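PDB 6G42: minor capsid protein from Cafeteriavirus-dependent mavirus, which forms the pentameric penton of the virophage capsid, built on a single jelly-roll and probably set at the fivefold vertices of the icosahedral shell. Local coordinates for residues C[12-17]-C[296-301]; C[31-36]-C[272-277]; C[75-80]-C[152-157]; C[127-132]-C[145-150]; C[163-168]-C[195-200]. One frame throughout, in Å; residues are numbered along the deposited sequence.

Contact 1 (C[12-17]-C[296-301]); sequences NETIKS and VIQLKL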
# COMPACT_ATOMS: atom_id res chain seq x y z
N ASN C 12 18.08 19.09 -15.61
CA ASN C 12 17.93 17.72 -16.09
C ASN C 12 19.25 17.22 -16.66
O ASN C 12 20.06 18.01 -17.16
CB ASN C 12 16.86 17.64 -17.18
CG ASN C 12 15.48 17.97 -16.67
OD1 ASN C 12 14.71 17.08 -16.30
ND2 ASN C 12 15.16 19.26 -16.60
N GLU C 13 19.45 15.91 -16.60
CA GLU C 13 20.63 15.29 -17.20
C GLU C 13 20.39 13.80 -17.49
O GLU C 13 19.63 13.15 -16.78
CB GLU C 13 21.85 15.50 -16.29
CG GLU C 13 23.19 15.44 -17.01
CD GLU C 13 23.44 16.57 -18.01
OE1 GLU C 13 23.06 17.73 -17.74
OE2 GLU C 13 24.06 16.29 -19.06
N THR C 14 21.02 13.30 -18.55
CA THR C 14 20.89 11.90 -18.98
C THR C 14 22.23 11.30 -19.43
O THR C 14 23.14 12.01 -19.85
CB THR C 14 19.89 11.73 -20.14
OG1 THR C 14 20.23 12.64 -21.20
CG2 THR C 14 18.47 12.02 -19.68
N ILE C 15 22.33 9.97 -19.31
CA ILE C 15 23.46 9.21 -19.84
C ILE C 15 22.88 8.10 -20.69
O ILE C 15 22.17 7.24 -20.17
CB ILE C 15 24.34 8.57 -18.74
CG1 ILE C 15 24.74 9.59 -17.68
CG2 ILE C 15 25.59 7.94 -19.34
CD1 ILE C 15 25.31 8.95 -16.43
N LYS C 16 23.15 8.14 -21.99
CA LYS C 16 22.98 6.99 -22.87
C LYS C 16 24.28 6.18 -22.86
O LYS C 16 25.36 6.71 -22.56
CB LYS C 16 22.61 7.45 -24.29
CG LYS C 16 22.14 6.34 -25.22
CD LYS C 16 21.05 6.82 -26.18
CE LYS C 16 20.57 5.72 -27.12
NZ LYS C 16 19.49 4.89 -26.52
N SER C 17 24.19 4.89 -23.16
CA SER C 17 25.36 4.02 -23.23
C SER C 17 25.34 3.17 -24.50
O SER C 17 24.38 3.19 -25.27
CB SER C 17 25.43 3.12 -22.00
OG SER C 17 26.71 2.50 -21.90
N VAL C 296 20.31 3.26 -19.42
CA VAL C 296 19.91 4.65 -19.49
C VAL C 296 19.79 5.16 -18.07
O VAL C 296 19.27 4.47 -17.20
CB VAL C 296 18.58 4.85 -20.24
CG1 VAL C 296 18.19 6.33 -20.28
CG2 VAL C 296 18.69 4.30 -21.65
N ILE C 297 20.28 6.37 -17.85
CA ILE C 297 20.28 6.99 -16.53
C ILE C 297 19.70 8.39 -16.64
O ILE C 297 20.12 9.16 -17.49
CB ILE C 297 21.69 6.94 -15.90
CG1 ILE C 297 21.94 5.50 -15.43
CG2 ILE C 297 21.82 7.90 -14.73
CD1 ILE C 297 23.35 5.18 -15.03
N GLN C 298 18.70 8.68 -15.81
CA GLN C 298 18.03 9.98 -15.77
C GLN C 298 18.21 10.58 -14.39
O GLN C 298 18.43 9.86 -13.41
CB GLN C 298 16.55 9.86 -16.11
CG GLN C 298 16.27 9.58 -17.57
CD GLN C 298 14.86 9.06 -17.82
OE1 GLN C 298 14.03 9.01 -16.91
NE2 GLN C 298 14.59 8.65 -19.06
N LEU C 299 18.10 11.90 -14.32
CA LEU C 299 18.52 12.66 -13.15
C LEU C 299 17.92 14.06 -13.18
O LEU C 299 17.98 14.74 -14.20
CB LEU C 299 20.05 12.74 -13.15
CG LEU C 299 20.79 13.30 -11.94
CD1 LEU C 299 22.09 12.53 -11.73
CD2 LEU C 299 21.09 14.78 -12.10
N LYS C 300 17.33 14.48 -12.07
CA LYS C 300 16.69 15.79 -11.98
C LYS C 300 17.07 16.45 -10.66
O LYS C 300 16.85 15.87 -9.59
CB LYS C 300 15.17 15.65 -12.10
CG LYS C 300 14.44 16.94 -12.46
CD LYS C 300 13.04 16.67 -13.00
CE LYS C 300 12.48 17.84 -13.80
NZ LYS C 300 11.44 18.59 -13.04
N LEU C 301 17.65 17.64 -10.75
CA LEU C 301 18.10 18.40 -9.59
C LEU C 301 17.25 19.65 -9.43
O LEU C 301 16.71 20.17 -10.40
CB LEU C 301 19.57 18.80 -9.77
CG LEU C 301 20.58 17.69 -10.06
CD1 LEU C 301 21.92 18.30 -10.40
CD2 LEU C 301 20.72 16.74 -8.88
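Ile15 lies alongside Ile297, the two side chains pointing the same way from adjacent antiparallel strands, and its CD1 rests against Ile297 CG2 at 4.0 Å. CG1 of Ile15 is turned away from the carbonyl carbon and stands beside the backbone N (chi1 -51°), which carries CD1 to its neighbour. Backbone bonds frame the pair in both directions: Ile15 N gives to Ile297 O over 3.0 Å, and Ile297 N to Ile15 O over 3.1 Å. Farther along, Glu13 N reaches Leu299 O at 3.0 Å, while Thr14 CA makes a 3.2 Å C-H...O contact with Ile297 O. The face bearing Ile15, Ile297 and Leu299 is mostly apolar, though Glu13 is on it too, its chain lying against Val34 and Ile36; Ile15 and Ile297 press on Val32, and Leu299 on Leu275 and Phe277.

The other face has a different chemistry. Thr14 and Gln298 run side by side, with Thr14 CG2 against Gln298 CG at 3.9 Å. Beside them Asn12 OD1 comes to 3.4 Å from Lys300 CE, touching a methylene and not the ammonium. Both polar ends are taken up by Glu216 of the second subunit, which binds Asn12 ND2 through one carboxylate oxygen and makes a salt bridge to Lys300 NZ through the other. Gln298 NE2 likewise bonds to Ser202 OG of that subunit. The pair, an outermost strand and its inner neighbour in the jelly-roll, thus serves core and interface at once: its largely apolar face packs against the second sheet of the sandwich, and its polar face meets the next copy in the pentamer.

Contact 2 (C[31-36]-C[272-277]); sequences PVSVDI and RFNLSF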
# COMPACT_ATOMS: atom_id res chain seq x y z
N PRO C 31 32.48 3.81 -14.70
CA PRO C 31 31.59 4.39 -13.70
C PRO C 31 30.50 5.28 -14.29
O PRO C 31 30.72 5.96 -15.30
CB PRO C 31 32.54 5.22 -12.82
CG PRO C 31 33.86 4.59 -12.99
CD PRO C 31 33.89 4.13 -14.42
N VAL C 32 29.32 5.26 -13.66
CA VAL C 32 28.23 6.16 -14.01
C VAL C 32 28.64 7.55 -13.54
O VAL C 32 28.72 7.80 -12.33
CB VAL C 32 26.90 5.74 -13.35
CG1 VAL C 32 25.85 6.82 -13.52
CG2 VAL C 32 26.40 4.44 -13.94
N SER C 33 28.88 8.44 -14.49
CA SER C 33 29.36 9.78 -14.20
C SER C 33 28.90 10.77 -15.25
O SER C 33 28.70 10.41 -16.41
CB SER C 33 30.88 9.76 -14.12
OG SER C 33 31.37 10.96 -13.56
N VAL C 34 28.69 12.02 -14.84
CA VAL C 34 28.27 13.08 -15.75
C VAL C 34 28.96 14.39 -15.42
O VAL C 34 29.02 14.79 -14.26
CB VAL C 34 26.75 13.39 -15.68
CG1 VAL C 34 26.33 14.18 -16.90
CG2 VAL C 34 25.93 12.13 -15.60
N ASP C 35 29.45 15.06 -16.46
CA ASP C 35 29.91 16.43 -16.36
C ASP C 35 28.81 17.36 -16.85
O ASP C 35 28.49 17.39 -18.04
CB ASP C 35 31.18 16.65 -17.19
CG ASP C 35 32.38 15.89 -16.65
OD1 ASP C 35 32.58 15.84 -15.40
OD2 ASP C 35 33.15 15.35 -17.47
N ILE C 36 28.21 18.09 -15.91
CA ILE C 36 27.30 19.19 -16.24
C ILE C 36 28.19 20.39 -16.57
O ILE C 36 28.99 20.80 -15.74
CB ILE C 36 26.36 19.56 -15.07
CG1 ILE C 36 25.27 18.49 -14.88
CG2 ILE C 36 25.70 20.92 -15.29
CD1 ILE C 36 25.70 17.31 -14.03
N ARG C 272 30.34 24.64 -13.90
CA ARG C 272 30.30 23.22 -14.18
C ARG C 272 30.60 22.41 -12.92
O ARG C 272 31.21 22.91 -11.98
CB ARG C 272 31.32 22.87 -15.28
CG ARG C 272 32.77 23.14 -14.92
CD ARG C 272 33.68 23.11 -16.14
NE ARG C 272 33.98 21.76 -16.60
CZ ARG C 272 34.80 21.46 -17.61
NH1 ARG C 272 35.42 22.42 -18.30
NH2 ARG C 272 35.00 20.19 -17.94
N PHE C 273 30.15 21.16 -12.93
CA PHE C 273 30.46 20.21 -11.85
C PHE C 273 30.25 18.78 -12.31
O PHE C 273 29.65 18.52 -13.34
CB PHE C 273 29.63 20.51 -10.59
CG PHE C 273 28.14 20.47 -10.81
CD1 PHE C 273 27.47 21.60 -11.26
CD2 PHE C 273 27.41 19.32 -10.54
CE1 PHE C 273 26.09 21.58 -11.46
CE2 PHE C 273 26.04 19.30 -10.73
CZ PHE C 273 25.38 20.43 -11.19
N ASN C 274 30.77 17.85 -11.50
CA ASN C 274 30.69 16.42 -11.76
C ASN C 274 29.66 15.78 -10.82
O ASN C 274 29.54 16.18 -9.66
CB ASN C 274 32.05 15.78 -11.54
CG ASN C 274 32.09 14.33 -11.97
OD1 ASN C 274 32.00 13.42 -11.14
ND2 ASN C 274 32.18 14.10 -13.28
N LEU C 275 28.92 14.80 -11.34
CA LEU C 275 28.08 13.92 -10.53
C LEU C 275 28.45 12.49 -10.87
O LEU C 275 28.65 12.16 -12.05
CB LEU C 275 26.59 14.13 -10.83
CG LEU C 275 26.00 15.51 -10.54
CD1 LEU C 275 24.60 15.62 -11.11
CD2 LEU C 275 25.98 15.78 -9.05
N SER C 276 28.55 11.64 -9.85
CA SER C 276 28.74 10.21 -10.05
C SER C 276 27.95 9.39 -9.03
O SER C 276 27.71 9.85 -7.92
CB SER C 276 30.23 9.83 -9.99
OG SER C 276 30.89 10.50 -8.95
N PHE C 277 27.57 8.18 -9.45
CA PHE C 277 26.81 7.24 -8.63
C PHE C 277 27.72 6.19 -7.99
O PHE C 277 28.56 5.58 -8.66
CB PHE C 277 25.72 6.56 -9.47
CG PHE C 277 24.54 7.45 -9.78
CD1 PHE C 277 24.62 8.45 -10.75
CD2 PHE C 277 23.34 7.30 -9.08
CE1 PHE C 277 23.54 9.27 -11.03
CE2 PHE C 277 22.25 8.11 -9.36
CZ PHE C 277 22.35 9.10 -10.33
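Asn274 ND2 reaches two oxygens of the opposite strand, Asp35 OD1 at 2.8 Å and Ser33 OG at 3.3 Å. Both acceptors lie near the amide plane, so the two bonds fix its rotation, although the donor meets the carboxylate of Asp35 from above its plane. Having CG of Asn274 opposite its backbone N (chi1 -172°) places the amide between those residues. Leu275 O is also shared: Val34 N donates to it over 2.8 Å, and the hydroxyl of Ser33 adds a weak bond. Leu275 N returns a bond to Val34 O, and the ladder runs from the paired bonds of Ile36 and Phe273 to that of Phe277 N with Val32 O.

On the other face of the sheet the contact is hydrophobic. Ile36 CB sits over one face of the Phe273 ring, 4.2 Å from its centroid and offset toward the rim, in a CH-pi contact. Its chain continues past the ring, bringing CD1 to Leu275 CD1 at 3.5 Å. Val32 CG1 leans obliquely on Phe277 CD1 at 3.4 Å. These apolar groups face strands 8-15 and 296-305, where Leu275 also reaches Leu301. Such two-faced antiparallel strands, packed on a second sheet, are what a beta-sandwich requires, here that of the single jelly-roll.

Contact 3 (C[75-80]-C[152-157]); sequences VGIFNR and NGHFIM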
# COMPACT_ATOMS: atom_id res chain seq x y z
N VAL C 75 28.44 -25.61 8.03
CA VAL C 75 27.44 -26.66 8.26
C VAL C 75 28.06 -27.82 9.03
O VAL C 75 29.27 -27.89 9.19
CB VAL C 75 26.76 -27.17 6.96
CG1 VAL C 75 25.91 -26.07 6.34
CG2 VAL C 75 27.77 -27.71 5.95
N GLY C 76 27.21 -28.71 9.52
CA GLY C 76 27.65 -29.89 10.26
C GLY C 76 26.58 -30.96 10.35
O GLY C 76 25.44 -30.73 9.94
N ILE C 77 26.95 -32.12 10.86
CA ILE C 77 26.02 -33.24 11.03
C ILE C 77 26.16 -33.84 12.43
O ILE C 77 27.26 -34.15 12.87
CB ILE C 77 26.21 -34.33 9.96
CG1 ILE C 77 26.26 -33.66 8.58
CG2 ILE C 77 25.10 -35.37 10.05
CD1 ILE C 77 26.18 -34.59 7.40
N PHE C 78 25.01 -33.99 13.10
CA PHE C 78 24.93 -34.44 14.48
C PHE C 78 24.16 -35.75 14.53
O PHE C 78 23.00 -35.80 14.12
CB PHE C 78 24.21 -33.37 15.31
CG PHE C 78 24.20 -33.64 16.79
CD1 PHE C 78 25.29 -33.30 17.58
CD2 PHE C 78 23.08 -34.20 17.41
CE1 PHE C 78 25.28 -33.54 18.95
CE2 PHE C 78 23.06 -34.43 18.78
CZ PHE C 78 24.16 -34.10 19.55
N ASN C 79 24.82 -36.80 15.00
CA ASN C 79 24.20 -38.12 15.13
C ASN C 79 23.41 -38.18 16.44
O ASN C 79 23.90 -37.72 17.48
CB ASN C 79 25.28 -39.22 15.11
CG ASN C 79 24.72 -40.61 14.86
OD1 ASN C 79 23.53 -40.80 14.57
ND2 ASN C 79 25.58 -41.62 14.97
N ARG C 80 22.21 -38.74 16.39
CA ARG C 80 21.36 -38.88 17.58
C ARG C 80 21.80 -40.04 18.47
O ARG C 80 21.93 -39.87 19.68
CB ARG C 80 19.90 -39.08 17.20
CG ARG C 80 19.15 -37.79 16.90
CD ARG C 80 17.80 -38.12 16.30
NE ARG C 80 16.79 -37.08 16.45
CZ ARG C 80 15.53 -37.20 16.03
NH1 ARG C 80 15.11 -38.31 15.43
NH2 ARG C 80 14.68 -36.20 16.21
N ASN C 152 15.30 -39.49 11.41
CA ASN C 152 15.39 -40.38 12.58
C ASN C 152 16.84 -40.51 13.07
O ASN C 152 17.09 -40.50 14.27
CB ASN C 152 14.82 -41.77 12.27
CG ASN C 152 13.31 -41.75 12.08
OD1 ASN C 152 12.58 -41.17 12.88
ND2 ASN C 152 12.83 -42.40 11.02
N GLY C 153 17.77 -40.62 12.13
CA GLY C 153 19.19 -40.79 12.44
C GLY C 153 19.92 -39.52 12.86
O GLY C 153 20.49 -39.47 13.95
N HIS C 154 19.89 -38.52 12.00
CA HIS C 154 20.77 -37.35 12.11
C HIS C 154 20.05 -36.00 12.06
O HIS C 154 18.86 -35.92 11.75
CB HIS C 154 21.82 -37.38 10.99
CG HIS C 154 22.54 -38.69 10.87
ND1 HIS C 154 22.06 -39.74 10.12
CD2 HIS C 154 23.71 -39.12 11.40
CE1 HIS C 154 22.90 -40.76 10.19
NE2 HIS C 154 23.91 -40.40 10.97
N PHE C 155 20.80 -34.95 12.38
CA PHE C 155 20.38 -33.56 12.21
C PHE C 155 21.36 -32.82 11.30
O PHE C 155 22.48 -33.27 11.08
CB PHE C 155 20.38 -32.83 13.56
CG PHE C 155 19.15 -33.07 14.39
CD1 PHE C 155 17.88 -32.79 13.88
CD2 PHE C 155 19.27 -33.52 15.70
CE1 PHE C 155 16.75 -32.99 14.66
CE2 PHE C 155 18.14 -33.71 16.49
CZ PHE C 155 16.88 -33.45 15.97
N ILE C 156 20.91 -31.67 10.79
CA ILE C 156 21.78 -30.70 10.12
C ILE C 156 22.08 -29.58 11.12
O ILE C 156 21.18 -29.10 11.80
CB ILE C 156 21.12 -30.10 8.86
CG1 ILE C 156 20.85 -31.20 7.82
CG2 ILE C 156 22.01 -29.02 8.23
CD1 ILE C 156 19.86 -30.80 6.74
N MET C 157 23.35 -29.17 11.18
CA MET C 157 23.82 -28.11 12.09
C MET C 157 24.14 -26.85 11.30
O MET C 157 24.74 -26.92 10.24
CB MET C 157 25.10 -28.54 12.80
CG MET C 157 24.96 -29.71 13.76
SD MET C 157 26.57 -30.42 14.16
CE MET C 157 27.40 -29.05 14.96
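Arg80, at the end of an antiparallel strand pair in a five-stranded sheet, lies along residues 152-155 of its partner segment. Its CB lies 3.3 Å from Gly153 O, the carbonyl that also accepts Arg80 N in a hydrogen bond. CG stays near that same oxygen, CD then passes Asn152 O, and the extended chain carries NE to 3.6 Å from Phe155 CE2. At the tip the guanidinium divides its contacts: NH1 donates to Asn152 O over 3.2 Å, with the acceptor near the guanidinium plane, while NH2 approaches Phe155 CZ at 3.5 Å. The ring and guanidinium planes stand 85° apart, so the two do not stack. Those carbonyls belong to the last turn of helix 148-153, and the arginine therefore ties the helix end to the neighbouring strand.

Inside the sheet, Phe155 N bonds to Phe78 O and Met157 N to Gly76 O, both at 2.9 Å; the return bonds are weak. Ile77 CG2 touches His154 CB on one face, where Ile77 also packs against helix 106-120. On the opposite face Phe78 and Phe155 both lean on Leu180 of the next strand. There Met157, with CG beside its own backbone N (chi1 -65°), folds over Gly76 and brings SD to 3.9 Å from Phe78 CB.

Contact 4 (C[127-132]-C[145-150]); sequences EEDIPV and TTTENF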
# COMPACT_ATOMS: atom_id res chain seq x y z
N GLU C 127 24.22 -42.64 0.13
CA GLU C 127 23.90 -41.67 -0.93
C GLU C 127 22.42 -41.28 -1.04
O GLU C 127 22.12 -40.12 -1.34
CB GLU C 127 24.41 -42.19 -2.28
CG GLU C 127 25.93 -42.27 -2.34
CD GLU C 127 26.47 -42.80 -3.66
OE1 GLU C 127 25.75 -42.74 -4.68
OE2 GLU C 127 27.62 -43.28 -3.68
N GLU C 128 21.52 -42.22 -0.78
CA GLU C 128 20.07 -41.96 -0.86
C GLU C 128 19.52 -41.01 0.22
O GLU C 128 18.48 -40.38 0.01
CB GLU C 128 19.29 -43.28 -0.81
CG GLU C 128 19.45 -44.13 -2.06
CD GLU C 128 18.71 -45.46 -1.99
OE1 GLU C 128 18.15 -45.79 -0.92
OE2 GLU C 128 18.68 -46.17 -3.01
N ASP C 129 20.21 -40.94 1.36
CA ASP C 129 19.77 -40.13 2.51
C ASP C 129 20.53 -38.80 2.67
O ASP C 129 20.35 -38.12 3.68
CB ASP C 129 19.88 -40.96 3.79
CG ASP C 129 19.00 -42.21 3.76
OD1 ASP C 129 18.18 -42.37 2.83
OD2 ASP C 129 19.13 -43.04 4.69
N ILE C 130 21.35 -38.44 1.69
CA ILE C 130 22.08 -37.16 1.71
C ILE C 130 21.07 -36.02 1.53
O ILE C 130 20.29 -36.04 0.58
CB ILE C 130 23.19 -37.10 0.63
CG1 ILE C 130 24.26 -38.17 0.92
CG2 ILE C 130 23.81 -35.71 0.55
CD1 ILE C 130 25.42 -38.23 -0.05
N PRO C 131 21.06 -35.03 2.46
CA PRO C 131 20.10 -33.92 2.36
C PRO C 131 20.45 -32.90 1.26
O PRO C 131 21.63 -32.69 0.97
CB PRO C 131 20.17 -33.28 3.76
CG PRO C 131 21.52 -33.61 4.27
CD PRO C 131 21.89 -34.94 3.68
N VAL C 132 19.42 -32.30 0.68
CA VAL C 132 19.57 -31.30 -0.39
C VAL C 132 19.13 -29.91 0.08
O VAL C 132 17.94 -29.68 0.32
CB VAL C 132 18.77 -31.68 -1.66
CG1 VAL C 132 18.98 -30.65 -2.77
CG2 VAL C 132 19.16 -33.06 -2.15
N THR C 145 15.49 -30.55 1.69
CA THR C 145 14.81 -31.80 1.35
C THR C 145 15.53 -32.97 2.01
O THR C 145 16.77 -33.04 1.99
CB THR C 145 14.74 -32.00 -0.17
OG1 THR C 145 14.05 -30.89 -0.76
CG2 THR C 145 14.00 -33.29 -0.54
N THR C 146 14.75 -33.89 2.57
CA THR C 146 15.26 -34.99 3.41
C THR C 146 14.38 -36.24 3.33
O THR C 146 13.19 -36.15 3.06
CB THR C 146 15.36 -34.57 4.89
OG1 THR C 146 14.23 -33.77 5.25
CG2 THR C 146 16.63 -33.78 5.16
N THR C 147 15.00 -37.40 3.56
CA THR C 147 14.28 -38.67 3.72
C THR C 147 13.94 -38.91 5.19
O THR C 147 14.54 -38.29 6.08
CB THR C 147 15.09 -39.88 3.21
OG1 THR C 147 16.31 -39.99 3.96
CG2 THR C 147 15.42 -39.74 1.72
N GLU C 148 12.99 -39.80 5.43
CA GLU C 148 12.53 -40.12 6.79
C GLU C 148 13.61 -40.81 7.63
O GLU C 148 13.71 -40.56 8.84
CB GLU C 148 11.26 -40.98 6.75
CG GLU C 148 10.72 -41.36 8.13
CD GLU C 148 9.23 -41.68 8.15
OE1 GLU C 148 8.64 -41.98 7.08
OE2 GLU C 148 8.64 -41.64 9.24
N ASN C 149 14.40 -41.67 6.99
CA ASN C 149 15.50 -42.37 7.66
C ASN C 149 16.61 -41.42 8.15
O ASN C 149 17.21 -41.66 9.21
CB ASN C 149 16.08 -43.44 6.71
CG ASN C 149 17.11 -44.34 7.38
OD1 ASN C 149 17.03 -44.61 8.58
ND2 ASN C 149 18.07 -44.82 6.60
N PHE C 150 16.88 -40.36 7.39
CA PHE C 150 17.85 -39.32 7.79
C PHE C 150 17.38 -38.57 9.04
O PHE C 150 18.17 -38.34 9.96
CB PHE C 150 18.10 -38.32 6.65
CG PHE C 150 19.10 -37.24 7.00
CD1 PHE C 150 18.69 -36.06 7.60
CD2 PHE C 150 20.45 -37.41 6.74
CE1 PHE C 150 19.60 -35.07 7.94
CE2 PHE C 150 21.37 -36.42 7.06
CZ PHE C 150 20.95 -35.25 7.67
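Asp129 makes the polar side-chain contacts, dividing its carboxylate between two residues at the start of helix 148-153. OD2 receives Asn149 ND2 at 2.8 Å, and OD1 receives the hydroxyl of Thr147 at 3.2 Å; both bonds are weak, the first because it is bent. The amide and carboxylate planes are turned 84° against each other. Thr147 is the N-cap of the helix, and its OG1 also accepts weakly from Phe150 N. That oxygen sits between the backbone N and the carbonyl carbon (chi1 61°), from where it can face both the first helical turn and Asp129.

Backbone bonding is firmer and lies at the other end. Val132 N donates to Thr145 O over 3.0 Å and Thr145 N to Val132 O over 2.9 Å, a nearly straight pair that closes the base of the hairpin made by strands 132-136 and 141-145.

Apolar packing fills the middle. Pro131 crosses Phe150 at about a right angle, CB over one face of the ring, CD 3.7 Å from CE2 and CG 3.8 Å from CZ. Pro131 CB touches the methyl of Thr146, again at 3.8 Å. Ile156 lies against both Pro131 and Phe150, and Leu117 of helix 106-120 also meets the proline.

Together these layers suggest a division of labour: paired peptides set the hairpin, the proline and phenylalanine hold the loop to the helix, and an acidic group beside a helix N terminus, where the helix dipole would probably stabilise its negative charge, helps to orient the capping hydroxyl of Thr147.

Contact 5 (C[163-168]-C[195-200]); sequences RVDFNS and LEFLTP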
# COMPACT_ATOMS: atom_id res chain seq x y z
N ARG C 163 22.75 -19.51 11.13
CA ARG C 163 21.59 -19.31 11.99
C ARG C 163 20.91 -17.96 11.74
O ARG C 163 19.71 -17.91 11.49
CB ARG C 163 22.03 -19.41 13.46
CG ARG C 163 21.00 -19.00 14.52
CD ARG C 163 19.87 -20.00 14.62
NE ARG C 163 19.08 -19.78 15.83
CZ ARG C 163 17.96 -19.06 15.91
NH1 ARG C 163 17.43 -18.46 14.83
NH2 ARG C 163 17.34 -18.95 17.08
N VAL C 164 21.68 -16.89 11.80
CA VAL C 164 21.15 -15.53 11.66
C VAL C 164 20.59 -15.29 10.25
O VAL C 164 19.45 -14.85 10.10
CB VAL C 164 22.19 -14.45 12.07
CG1 VAL C 164 21.66 -13.04 11.81
CG2 VAL C 164 22.52 -14.57 13.54
N ASP C 165 21.39 -15.58 9.23
CA ASP C 165 21.00 -15.29 7.85
C ASP C 165 19.92 -16.22 7.28
O ASP C 165 19.27 -15.85 6.31
CB ASP C 165 22.23 -15.26 6.94
CG ASP C 165 23.13 -14.05 7.19
OD1 ASP C 165 22.80 -13.20 8.06
OD2 ASP C 165 24.17 -13.94 6.52
N PHE C 166 19.73 -17.39 7.89
CA PHE C 166 18.60 -18.28 7.55
C PHE C 166 17.74 -18.55 8.79
O PHE C 166 17.36 -19.69 9.08
CB PHE C 166 19.12 -19.57 6.91
CG PHE C 166 19.99 -19.34 5.71
CD1 PHE C 166 21.36 -19.15 5.85
CD2 PHE C 166 19.45 -19.29 4.43
CE1 PHE C 166 22.17 -18.92 4.75
CE2 PHE C 166 20.26 -19.07 3.32
CZ PHE C 166 21.62 -18.89 3.48
N ASN C 167 17.41 -17.47 9.49
CA ASN C 167 16.71 -17.48 10.79
C ASN C 167 15.29 -18.05 10.82
O ASN C 167 14.85 -18.55 11.85
CB ASN C 167 16.68 -16.06 11.39
CG ASN C 167 15.98 -15.06 10.49
OD1 ASN C 167 14.75 -14.98 10.47
ND2 ASN C 167 16.75 -14.26 9.76
N SER C 168 14.58 -17.96 9.70
CA SER C 168 13.19 -18.42 9.62
C SER C 168 12.97 -19.95 9.60
O SER C 168 11.83 -20.41 9.57
CB SER C 168 12.51 -17.76 8.41
OG SER C 168 13.33 -17.86 7.25
N LEU C 195 16.14 -12.77 2.24
CA LEU C 195 17.04 -12.20 1.25
C LEU C 195 17.60 -10.85 1.71
O LEU C 195 18.70 -10.47 1.32
CB LEU C 195 16.33 -12.05 -0.10
CG LEU C 195 15.65 -13.29 -0.71
CD1 LEU C 195 15.09 -12.97 -2.09
CD2 LEU C 195 16.61 -14.47 -0.78
N GLU C 196 16.85 -10.13 2.54
CA GLU C 196 17.32 -8.90 3.21
C GLU C 196 18.58 -9.10 4.08
O GLU C 196 19.36 -8.17 4.24
CB GLU C 196 16.19 -8.27 4.04
CG GLU C 196 15.70 -9.12 5.21
CD GLU C 196 14.47 -8.55 5.91
OE1 GLU C 196 14.39 -7.32 6.11
OE2 GLU C 196 13.58 -9.35 6.29
N PHE C 197 18.75 -10.30 4.64
CA PHE C 197 19.95 -10.69 5.43
C PHE C 197 21.17 -11.11 4.59
O PHE C 197 22.25 -11.30 5.15
CB PHE C 197 19.61 -11.87 6.37
CG PHE C 197 18.85 -11.48 7.60
CD1 PHE C 197 17.50 -11.15 7.52
CD2 PHE C 197 19.47 -11.46 8.85
CE1 PHE C 197 16.78 -10.79 8.65
CE2 PHE C 197 18.76 -11.10 9.98
CZ PHE C 197 17.41 -10.76 9.88
N LEU C 198 20.97 -11.29 3.29
CA LEU C 198 22.00 -11.77 2.36
C LEU C 198 22.58 -10.69 1.45
O LEU C 198 23.76 -10.73 1.11
CB LEU C 198 21.42 -12.91 1.51
CG LEU C 198 20.78 -14.10 2.25
CD1 LEU C 198 20.29 -15.16 1.27
CD2 LEU C 198 21.73 -14.74 3.25
N THR C 199 21.75 -9.73 1.04
CA THR C 199 22.21 -8.64 0.17
C THR C 199 23.34 -7.82 0.81
O THR C 199 23.20 -7.35 1.94
CB THR C 199 21.06 -7.70 -0.29
OG1 THR C 199 21.60 -6.66 -1.11
CG2 THR C 199 20.31 -7.05 0.88
N PRO C 200 24.46 -7.65 0.08
CA PRO C 200 25.53 -6.82 0.59
C PRO C 200 25.30 -5.32 0.37
O PRO C 200 26.07 -4.52 0.89
CB PRO C 200 26.72 -7.28 -0.25
CG PRO C 200 26.12 -7.60 -1.57
CD PRO C 200 24.77 -8.17 -1.27
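The C-terminal end of helix 160-165, with the turn that follows it, packs on the loop leading into strand 201-207, and Phe197 of that loop is the side chain they grip. Asn167 ND2 stands 3.5 Å above the centre of the Phe197 ring. It is held there by a straight bond to Val164 O, 2.8 Å long at 167° and within the amide plane; CG of Asn167 lies between its own N and carbonyl carbon (chi1 59°), which folds the amide back over the helix end. Val164 CG1 meets the same ring at CE2, 3.9 Å away.

Asp165 comes to the edge of the ring, its OD1 3.8 Å from Phe197 CD2. OD1 also lies 3.5 Å from Phe197 O, and Lys60 of the third subunit probably makes this tolerable: its NZ forms a salt bridge to the carboxylate and a hydrogen bond to the carbonyl. OD2 takes a bond from Tyr73 of the same chain, while Asn167 OD1 is bound by Gln246 of the third subunit. This buried corner is thus completed by a neighbouring copy. Nearer the backbone of Asp165, Leu198 CD2 packs on its CB at 3.8 Å and reaches Phe166 CZ at 4.2 Å.

In the fold
From the N terminus, strand 8-15 waits for strand 296-305 at the far end of the chain, so contact 1 encloses all the others. Contact 2 nests within it and touches it, joining the two sheets of the jelly-roll. Inside contact 2 the chain travels to the far end of the molecule, where contact 3 closes a loop holding the smaller loop of contact 4; the two adjoin through Ile156 and share helix 148-153. Contact 5 follows in series, opening just after strand 154-158 and lying between the two regions. Centres of contacts 1 and 3 are about 54 Å apart, and none of the loops cross.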